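Side-chain contacts in cytochrome P450 CYP260B1 (Sorangium cellulosum, PDB 5HIW), which is a bacterial cytochrome P450, a largely helical protein that carries a protoporphyrin IX with its iron in a pocket of the single chain: residues Glu144-Ile147 / Ala148-Asp151; Val170-Gly173 / Arg174-His177; Glu189-Ala193 / His194-Thr198. One frame throughout, in Å; residues are numbered along the deposited sequence.

Contact 1 of 3, residues Glu144-Ile147 / Ala148-Asp151; sequences EERI and AEND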
ATOM      1  N   GLU A 144     -23.339   4.372  -3.298  1.00 21.04           N
ATOM      2  CA  GLU A 144     -23.100   4.804  -1.979  1.00 28.16           C
ATOM      3  C   GLU A 144     -23.817   3.918  -0.951  1.00 28.55           C
ATOM      4  O   GLU A 144     -23.254   3.654   0.100  1.00 26.55           O
ATOM      5  CB  GLU A 144     -23.508   6.247  -1.757  1.00 36.35           C
ATOM      6  CG  GLU A 144     -23.441   6.586  -0.266  1.00 44.16           C
ATOM      7  CD  GLU A 144     -22.891   7.933   0.103  1.00 51.39           C
ATOM      8  OE1 GLU A 144     -22.222   8.586  -0.739  1.00 46.80           O
ATOM      9  OE2 GLU A 144     -23.165   8.309   1.274  1.00 53.49           O
ATOM     10  N   GLU A 145     -24.999   3.411  -1.263  1.00 24.46           N
ATOM     11  CA  GLU A 145     -25.745   2.659  -0.219  1.00 24.74           C
ATOM     12  C   GLU A 145     -25.122   1.288   0.035  1.00 24.38           C
ATOM     13  O   GLU A 145     -25.483   0.606   1.006  1.00 22.77           O
ATOM     14  CB  GLU A 145     -27.242   2.533  -0.603  1.00 29.83           C
ATOM     15  CG  GLU A 145     -27.508   1.582  -1.713  1.00 34.90           C
ATOM     16  CD  GLU A 145     -27.437   2.197  -3.104  1.00 41.08           C
ATOM     17  OE1 GLU A 145     -26.940   3.395  -3.299  1.00 36.02           O
ATOM     18  OE2 GLU A 145     -27.861   1.401  -3.997  1.00 39.81           O
ATOM     19  N   ARG A 146     -24.144   0.857  -0.795  1.00 21.89           N
ATOM     20  CA  ARG A 146     -23.544  -0.435  -0.599  1.00 19.96           C
ATOM     21  C   ARG A 146     -22.111  -0.331   0.023  1.00 18.00           C
ATOM     22  O   ARG A 146     -21.409  -1.357   0.047  1.00 16.21           O
ATOM     23  CB  ARG A 146     -23.512  -1.253  -1.886  1.00 21.71           C
ATOM     24  CG  ARG A 146     -24.917  -1.389  -2.470  1.00 25.23           C
ATOM     25  CD  ARG A 146     -24.948  -2.415  -3.550  1.00 23.63           C
ATOM     26  NE  ARG A 146     -24.944  -3.783  -3.068  1.00 25.82           N
ATOM     27  CZ  ARG A 146     -25.293  -4.832  -3.810  1.00 25.43           C
ATOM     28  NH1 ARG A 146     -25.712  -4.662  -5.027  1.00 26.10           N
ATOM     29  NH2 ARG A 146     -25.284  -6.046  -3.315  1.00 27.01           N
ATOM     30  N   ILE A 147     -21.731   0.861   0.485  1.00 18.93           N
ATOM     31  CA  ILE A 147     -20.285   1.066   0.946  1.00 19.13           C
ATOM     32  C   ILE A 147     -19.902   0.094   2.058  1.00 18.96           C
ATOM     33  O   ILE A 147     -18.851  -0.583   1.997  1.00 17.08           O
ATOM     34  CB  ILE A 147     -20.008   2.508   1.344  1.00 23.03           C
ATOM     35  CG1 ILE A 147     -19.914   3.345   0.070  1.00 23.90           C
ATOM     36  CG2 ILE A 147     -18.695   2.626   2.108  1.00 22.57           C
ATOM     37  CD1 ILE A 147     -19.868   4.840   0.345  1.00 24.98           C
ATOM     38  N   ALA A 148     -20.739  -0.013   3.089  1.00 17.03           N
ATOM     39  CA  ALA A 148     -20.450  -1.045   4.178  1.00 17.70           C
ATOM     40  C   ALA A 148     -20.402  -2.507   3.738  1.00 18.94           C
ATOM     41  O   ALA A 148     -19.503  -3.344   4.102  1.00 17.88           O
ATOM     42  CB  ALA A 148     -21.466  -0.833   5.341  1.00 17.33           C
ATOM     43  N   GLU A 149     -21.381  -2.878   2.894  1.00 17.02           N
ATOM     44  CA  GLU A 149     -21.465  -4.219   2.372  1.00 15.86           C
ATOM     45  C   GLU A 149     -20.183  -4.522   1.589  1.00 17.78           C
ATOM     46  O   GLU A 149     -19.537  -5.571   1.769  1.00 18.38           O
ATOM     47  CB  GLU A 149     -22.691  -4.350   1.476  1.00 16.92           C
ATOM     48  CG  GLU A 149     -22.816  -5.694   0.755  1.00 18.58           C
ATOM     49  CD  GLU A 149     -23.944  -5.727  -0.261  1.00 20.21           C
ATOM     50  OE1 GLU A 149     -24.619  -4.735  -0.501  1.00 21.88           O
ATOM     51  OE2 GLU A 149     -24.090  -6.795  -0.818  1.00 23.86           O
ATOM     52  N   ASN A 150     -19.825  -3.554   0.734  1.00 18.13           N
ATOM     53  CA  ASN A 150     -18.666  -3.725  -0.109  1.00 17.75           C
ATOM     54  C   ASN A 150     -17.318  -3.688   0.650  1.00 15.40           C
ATOM     55  O   ASN A 150     -16.416  -4.446   0.298  1.00 16.42           O
ATOM     56  CB  ASN A 150     -18.733  -2.761  -1.266  1.00 17.91           C
ATOM     57  CG  ASN A 150     -19.774  -3.216  -2.286  1.00 19.11           C
ATOM     58  OD1 ASN A 150     -20.058  -4.410  -2.393  1.00 22.68           O
ATOM     59  ND2 ASN A 150     -20.328  -2.285  -3.019  1.00 20.80           N
ATOM     60  N   ASP A 151     -17.258  -2.884   1.697  1.00 15.17           N
ATOM     61  CA  ASP A 151     -16.131  -2.933   2.617  1.00 17.65           C
ATOM     62  C   ASP A 151     -15.944  -4.359   3.161  1.00 17.06           C
ATOM     63  O   ASP A 151     -14.863  -4.925   3.106  1.00 16.02           O
ATOM     64  CB  ASP A 151     -16.323  -1.924   3.732  1.00 18.07           C
ATOM     65  CG  ASP A 151     -15.057  -1.784   4.616  1.00 22.66           C
ATOM     66  OD1 ASP A 151     -14.128  -1.007   4.195  1.00 19.32           O
ATOM     67  OD2 ASP A 151     -14.976  -2.535   5.640  1.00 18.82           O
TER
HETATM   68  O   HOH W   1     -24.028  -1.485   2.710  1.00 15.74           O
HETATM   69  O   HOH W   2     -25.944  -2.748   1.092  1.00 26.27           O
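Arg-146 and Glu-149 form a salt bridge across the first turn of helix 147-162, with Arg-146 as the N-cap residue. Both chains leave the helix in a common direction. Arg-146 places CG beside its backbone N (chi1 -56°) and bends at chi3, which turns the guanidinium edge toward the carboxylate. The grip is side-on and two-pronged: Arg-146 NE donates to Glu-149 OE1 at 2.8 Å, and Arg-146 NH2 to Glu-149 OE2 at 2.9 Å. Both oxygens lie close to the guanidinium plane, yet the carboxylate is turned 36° from it, and OE1 is met from above its own plane, OE2 on the syn side. Glu-149 meets it with CG anti to the backbone N (chi1 174°) and the chain extended beyond.

Nearer the backbone, Arg-146 CB lies 3.5 Å from Asn-150 ND2; the Asn-150 amide is bonded through OD1 to Gln-183 of helix 167-191. The backbone closes the turn with Asn-150 N to Arg-146 O and Asp-151 N to Ile-147 O, while Ile-147 packs on Met-133 and Ser-137 of helix 130-140. On the exposed flank one water accepts from Glu-149 N at 3.0 Å and donates to Glu-145 O, and a second donates to Glu-149 OE1 at 2.9 Å.

Contact 2 of 3, residues Val170-Gly173 / Arg174-His177; sequences VAEG and RSAH
Arg-174 folds back over Ala-171, one turn earlier in helix 167-191, and in the conformer described lays one face of its guanidinium on the helix backbone. The guanidinium plane passes 3.4 Å from Ala-171 CA, which lies off-centre against that face. Arg-174 NH2 comes within 3.3 Å of Ala-171 CB, and Arg-174 NH1 approaches Val-170 CG1 at 3.8 Å. The bend at chi3 (32°) turns the chain back toward the preceding turn; both this torsion and chi1, at -135°, are off staggered values, consistent with a loosely placed chain. The side chain was modelled in two conformers, so this is one of its placements on the exposed surface, and none of its guanidinium nitrogens is hydrogen-bonded within the two segments.

The tight part is the helix itself. Arg-174 N donates to Val-170 O at 2.7 Å, and the regular i to i+4 pattern continues through Ser-175, Ala-176 and His-177 to the carbonyls of Ala-171, Glu-172 and Gly-173. Gly-173 and Ala-176 are both buried. Ala-176 packs against Leu-153, Lys-156 and Met-157 of helix 147-162, and with His-177, also on Met-157, joins two successive helices of the P450 fold, whereas Glu-172, Arg-174 and Ser-175 are exposed.

Ser-175 OG turns back to the helix between its own backbone N and carbonyl carbon (chi1 41°). It lies 2.8 Å from Glu-172 O and 3.1 Å from Ala-171 O, and its one proton could serve either carbonyl. The chemistry implies two kinds of hold: backbone bonds fix the turn, with probably one more from the serine hydroxyl, while the arginine adds mainly nonpolar contact through its flat face, probably leaving its charge to solvent.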
ATOM      1  N   VAL A 170     -10.673 -19.134   1.690  1.00 39.19           N
ATOM      2  CA  VAL A 170     -10.546 -18.980   0.219  1.00 37.19           C
ATOM      3  C   VAL A 170     -11.911 -19.031  -0.428  1.00 39.92           C
ATOM      4  O   VAL A 170     -12.250 -18.164  -1.259  1.00 37.63           O
ATOM      5  CB  VAL A 170      -9.606 -20.062  -0.398  1.00 41.03           C
ATOM      6  CG1 VAL A 170      -9.571 -19.964  -1.951  1.00 39.69           C
ATOM      7  CG2 VAL A 170      -8.216 -19.896   0.167  1.00 42.24           C
ATOM      8  N   ALA A 171     -12.705 -20.042  -0.019  1.00 39.45           N
ATOM      9  CA  ALA A 171     -14.082 -20.178  -0.484  1.00 43.40           C
ATOM     10  C   ALA A 171     -14.914 -18.924  -0.170  1.00 35.31           C
ATOM     11  O   ALA A 171     -15.703 -18.489  -1.016  1.00 34.19           O
ATOM     12  CB  ALA A 171     -14.742 -21.422   0.119  1.00 43.87           C
ATOM     13  N   GLU A 172     -14.739 -18.349   1.022  1.00 32.62           N
ATOM     14  CA  GLU A 172     -15.452 -17.089   1.329  1.00 35.78           C
ATOM     15  C   GLU A 172     -14.939 -15.892   0.479  1.00 35.36           C
ATOM     16  O   GLU A 172     -15.750 -15.128  -0.061  1.00 32.74           O
ATOM     17  CB  GLU A 172     -15.441 -16.753   2.816  1.00 37.97           C
ATOM     18  CG  GLU A 172     -16.668 -17.376   3.497  1.00 45.23           C
ATOM     19  CD  GLU A 172     -16.422 -17.730   4.939  1.00 51.59           C
ATOM     20  OE1 GLU A 172     -15.631 -17.006   5.593  1.00 55.10           O
ATOM     21  OE2 GLU A 172     -17.007 -18.734   5.421  1.00 54.60           O
ATOM     22  N   GLY A 173     -13.611 -15.790   0.331  1.00 32.61           N
ATOM     23  CA  GLY A 173     -13.023 -14.892  -0.695  1.00 34.02           C
ATOM     24  C   GLY A 173     -13.643 -15.039  -2.074  1.00 33.47           C
ATOM     25  O   GLY A 173     -14.032 -14.033  -2.699  1.00 31.62           O
ATOM     26  N   ARG A 174     -13.808 -16.301  -2.518  1.00 36.23           N
ATOM     27  CA  ARG A 174     -14.333 -16.605  -3.850  0.50 38.43           C
ATOM     28  C   ARG A 174     -15.769 -16.125  -3.983  1.00 35.75           C
ATOM     29  O   ARG A 174     -16.145 -15.537  -5.012  1.00 37.01           O
ATOM     30  CB  ARG A 174     -14.206 -18.123  -4.134  0.50 41.62           C
ATOM     31  CG  ARG A 174     -13.669 -18.524  -5.514  0.50 44.87           C
ATOM     32  CD  ARG A 174     -13.244 -19.997  -5.546  0.50 43.68           C
ATOM     33  NE  ARG A 174     -14.063 -20.813  -4.647  0.50 41.25           N
ATOM     34  CZ  ARG A 174     -13.600 -21.708  -3.780  0.50 38.54           C
ATOM     35  NH1 ARG A 174     -12.307 -21.961  -3.685  0.50 37.94           N
ATOM     36  NH2 ARG A 174     -14.445 -22.376  -3.018  0.50 36.60           N
ATOM     37  N   SER A 175     -16.571 -16.337  -2.940  1.00 35.64           N
ATOM     38  CA  SER A 175     -17.959 -15.880  -3.007  1.00 36.46           C
ATOM     39  C   SER A 175     -18.086 -14.346  -3.006  1.00 30.06           C
ATOM     40  O   SER A 175     -18.969 -13.727  -3.711  1.00 28.78           O
ATOM     41  CB  SER A 175     -18.825 -16.487  -1.869  1.00 43.21           C
ATOM     42  OG  SER A 175     -18.111 -16.514  -0.626  1.00 47.56           O
ATOM     43  N   ALA A 176     -17.236 -13.723  -2.183  1.00 30.71           N
ATOM     44  CA  ALA A 176     -17.268 -12.258  -2.053  1.00 30.68           C
ATOM     45  C   ALA A 176     -16.847 -11.658  -3.366  1.00 28.78           C
ATOM     46  O   ALA A 176     -17.389 -10.661  -3.809  1.00 26.05           O
ATOM     47  CB  ALA A 176     -16.351 -11.802  -0.915  1.00 28.19           C
ATOM     48  N   HIS A 177     -15.853 -12.295  -3.969  1.00 33.57           N
ATOM     49  CA  HIS A 177     -15.359 -11.907  -5.287  1.00 35.91           C
ATOM     50  C   HIS A 177     -16.475 -11.971  -6.331  1.00 34.43           C
ATOM     51  O   HIS A 177     -16.695 -11.016  -7.072  1.00 31.41           O
ATOM     52  CB  HIS A 177     -14.168 -12.784  -5.641  1.00 37.70           C
ATOM     53  CG  HIS A 177     -13.434 -12.314  -6.836  1.00 42.92           C
ATOM     54  ND1 HIS A 177     -13.800 -12.684  -8.110  1.00 48.22           N
ATOM     55  CD2 HIS A 177     -12.409 -11.436  -6.969  1.00 44.86           C
ATOM     56  CE1 HIS A 177     -13.001 -12.087  -8.979  1.00 48.20           C
ATOM     57  NE2 HIS A 177     -12.133 -11.343  -8.311  1.00 48.97           N
TER

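Contact 3 of 3, residues Glu189-Ala193 / His194-Thr198; sequences EREVA and HPSDT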
ATOM      1  N   GLU A 189     -21.355  -3.342 -18.075  1.00 36.25           N
ATOM      2  CA  GLU A 189     -22.309  -3.503 -19.196  1.00 38.50           C
ATOM      3  C   GLU A 189     -23.081  -2.221 -19.555  1.00 36.89           C
ATOM      4  O   GLU A 189     -23.372  -2.022 -20.723  1.00 40.58           O
ATOM      5  CB  GLU A 189     -23.231  -4.693 -18.925  1.00 42.13           C
ATOM      6  CG  GLU A 189     -22.414  -5.990 -18.896  1.00 47.41           C
ATOM      7  CD  GLU A 189     -23.184  -7.182 -18.357  1.00 53.37           C
ATOM      8  OE1 GLU A 189     -24.280  -6.950 -17.789  1.00 52.75           O
ATOM      9  OE2 GLU A 189     -22.673  -8.340 -18.478  1.00 55.53           O
ATOM     10  N   ARG A 190     -23.393  -1.352 -18.577  1.00 33.56           N
ATOM     11  CA  ARG A 190     -24.065  -0.074 -18.810  1.00 38.29           C
ATOM     12  C   ARG A 190     -23.197   0.941 -19.603  1.00 39.89           C
ATOM     13  O   ARG A 190     -23.717   1.916 -20.224  1.00 34.05           O
ATOM     14  CB  ARG A 190     -24.452   0.587 -17.488  1.00 42.59           C
ATOM     15  CG  ARG A 190     -25.690  -0.001 -16.825  1.00 46.39           C
ATOM     16  CD  ARG A 190     -26.288   0.908 -15.770  1.00 50.50           C
ATOM     17  NE  ARG A 190     -26.206   2.335 -16.146  1.00 60.40           N
ATOM     18  CZ  ARG A 190     -26.929   2.950 -17.096  1.00 60.66           C
ATOM     19  NH1 ARG A 190     -27.815   2.281 -17.834  1.00 70.26           N
ATOM     20  NH2 ARG A 190     -26.739   4.243 -17.341  1.00 56.54           N
ATOM     21  N   GLU A 191     -21.875   0.739 -19.528  1.00 36.74           N
ATOM     22  CA  GLU A 191     -20.922   1.624 -20.191  1.00 41.37           C
ATOM     23  C   GLU A 191     -21.093   1.606 -21.724  1.00 42.26           C
ATOM     24  O   GLU A 191     -20.977   2.674 -22.342  1.00 44.56           O
ATOM     25  CB  GLU A 191     -19.475   1.300 -19.794  1.00 42.72           C
ATOM     26  CG  GLU A 191     -19.175   1.579 -18.308  1.00 39.96           C
ATOM     27  CD  GLU A 191     -18.988   3.048 -18.037  1.00 36.86           C
ATOM     28  OE1 GLU A 191     -18.568   3.785 -18.956  1.00 37.02           O
ATOM     29  OE2 GLU A 191     -19.280   3.503 -16.924  1.00 36.61           O
ATOM     30  N   VAL A 192     -21.426   0.443 -22.312  1.00 43.46           N
ATOM     31  CA  VAL A 192     -21.656   0.355 -23.788  1.00 43.04           C
ATOM     32  C   VAL A 192     -22.642   1.424 -24.335  1.00 45.53           C
ATOM     33  O   VAL A 192     -22.301   2.183 -25.261  1.00 42.53           O
ATOM     34  CB  VAL A 192     -22.020  -1.084 -24.258  1.00 46.14           C
ATOM     35  CG1 VAL A 192     -22.216  -1.121 -25.807  1.00 44.37           C
ATOM     36  CG2 VAL A 192     -20.938  -2.071 -23.797  1.00 44.70           C
ATOM     37  N   ALA A 193     -23.827   1.511 -23.737  1.00 42.56           N
ATOM     38  CA  ALA A 193     -24.859   2.469 -24.147  1.00 51.83           C
ATOM     39  C   ALA A 193     -24.787   3.826 -23.425  1.00 46.05           C
ATOM     40  O   ALA A 193     -25.303   4.810 -23.923  1.00 45.36           O
ATOM     41  CB  ALA A 193     -26.252   1.852 -23.957  1.00 53.47           C
ATOM     42  N   HIS A 194     -24.162   3.872 -22.254  1.00 48.52           N
ATOM     43  CA  HIS A 194     -24.097   5.094 -21.434  1.00 45.29           C
ATOM     44  C   HIS A 194     -22.704   5.288 -20.852  1.00 50.61           C
ATOM     45  O   HIS A 194     -22.566   5.248 -19.608  1.00 38.12           O
ATOM     46  CB  HIS A 194     -25.091   5.020 -20.261  1.00 51.40           C
ATOM     47  CG  HIS A 194     -26.505   4.824 -20.695  1.00 61.43           C
ATOM     48  ND1 HIS A 194     -27.327   5.877 -21.048  1.00 63.82           N
ATOM     49  CD2 HIS A 194     -27.235   3.698 -20.869  1.00 64.60           C
ATOM     50  CE1 HIS A 194     -28.511   5.408 -21.393  1.00 67.37           C
ATOM     51  NE2 HIS A 194     -28.482   4.089 -21.292  1.00 68.21           N
ATOM     52  N   PRO A 195     -21.682   5.532 -21.729  1.00 50.91           N
ATOM     53  CA  PRO A 195     -20.347   5.636 -21.150  1.00 50.58           C
ATOM     54  C   PRO A 195     -20.392   6.681 -20.016  1.00 49.54           C
ATOM     55  O   PRO A 195     -21.111   7.713 -20.103  1.00 43.75           O
ATOM     56  CB  PRO A 195     -19.446   6.079 -22.331  1.00 53.27           C
ATOM     57  CG  PRO A 195     -20.291   5.955 -23.565  1.00 55.31           C
ATOM     58  CD  PRO A 195     -21.726   6.057 -23.110  1.00 51.58           C
ATOM     59  N   SER A 196     -19.684   6.376 -18.929  1.00 42.17           N
ATOM     60  CA  SER A 196     -19.669   7.268 -17.778  1.00 36.83           C
ATOM     61  C   SER A 196     -18.387   8.058 -17.740  1.00 32.34           C
ATOM     62  O   SER A 196     -17.439   7.783 -18.443  1.00 30.24           O
ATOM     63  CB  SER A 196     -19.727   6.477 -16.464  1.00 37.26           C
ATOM     64  OG  SER A 196     -18.511   5.727 -16.261  1.00 34.37           O
ATOM     65  N   ASP A 197     -18.350   8.967 -16.808  1.00 27.35           N
ATOM     66  CA  ASP A 197     -17.133   9.716 -16.472  1.00 33.69           C
ATOM     67  C   ASP A 197     -16.308   9.055 -15.331  1.00 34.93           C
ATOM     68  O   ASP A 197     -15.506   9.717 -14.723  1.00 35.00           O
ATOM     69  CB  ASP A 197     -17.520  11.153 -16.035  1.00 37.45           C
ATOM     70  CG  ASP A 197     -18.644  11.167 -14.966  1.00 51.10           C
ATOM     71  OD1 ASP A 197     -19.042  10.060 -14.499  1.00 62.52           O
ATOM     72  OD2 ASP A 197     -19.157  12.270 -14.606  1.00 52.01           O
ATOM     73  N   THR A 198     -16.492   7.776 -15.014  1.00 29.19           N
ATOM     74  CA  THR A 198     -15.742   7.251 -13.874  1.00 27.42           C
ATOM     75  C   THR A 198     -14.495   6.606 -14.334  1.00 27.33           C
ATOM     76  O   THR A 198     -14.291   6.367 -15.552  1.00 29.85           O
ATOM     77  CB  THR A 198     -16.573   6.189 -13.146  1.00 27.13           C
ATOM     78  OG1 THR A 198     -16.662   5.050 -14.010  1.00 26.13           O
ATOM     79  CG2 THR A 198     -17.921   6.746 -12.690  1.00 26.28           C
TER
HETATM   80  O   HOH W   3     -18.926   3.682 -13.789  1.00 33.17           O
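Ser-196 N donates to Glu-191 OE1 at 2.8 Å, on the syn side of the carboxylate and almost straight (166°), where helix 167-191 gives way to the loop before helix 199-209. The same serine forms an ST turn, its OG accepting from Thr-198 N, which continues the chain of bonds toward the next helix. Ser-196 OG also donates to the other oxygen, Glu-191 OE2, at 2.4 Å, a very short separation whose exact length is doubtful, and a water donates to OE2 at 3.2 Å. Ser-196 thus meets both carboxylate oxygens, which probably limits rotation of the buried acid. The glutamate gets there by bending at chi2 (-77°), bringing its carboxylate back toward the loop.

Thr-198 is the N-cap of the next helix, its OG1 bonded to Gly-201 N, and the water on Glu-191 OE2 also lies 2.7 Å from Thr-198 OG1.

On the exposed surface, one residue before Glu-191, the guanidinium of Arg-190 stacks on the imidazole of His-194, the group centres 4.4 Å apart and the planes inclined by 30°. Arg-190 NH1 comes near His-194 CD2, and Arg-190 NH2 near CG and CB of the same histidine. Ala-193 O lies over one face of that ring. His-194 N donates to Arg-190 O, whereas Pro-195, having no amide hydrogen, cannot continue the helical pattern to Glu-191 O. The proline ring instead lies against this carbonyl, with Pro-195 CD 3.5 Å from Glu-191 O.

In the fold
The three contacts follow one another along the chain: contact 1 at the start of helix 147-162, contact 2 near the beginning of helix 167-191, and contact 3 where that second helix ends. Contacts 2 and 3 share helix 167-191, their centres about 27 Å apart. Contact 1 lies about 17 Å from contact 2 and 21 Å from contact 3, centre to centre, and none of the three touch. Helix 167-191 packs on helix 147-162 through both Asn-150 and Ala-176. The HEM lies about 13 Å from the side chain of His-177 in contact 2 and about 14 Å from that of Thr-198 in contact 3, so neither side chain touches it.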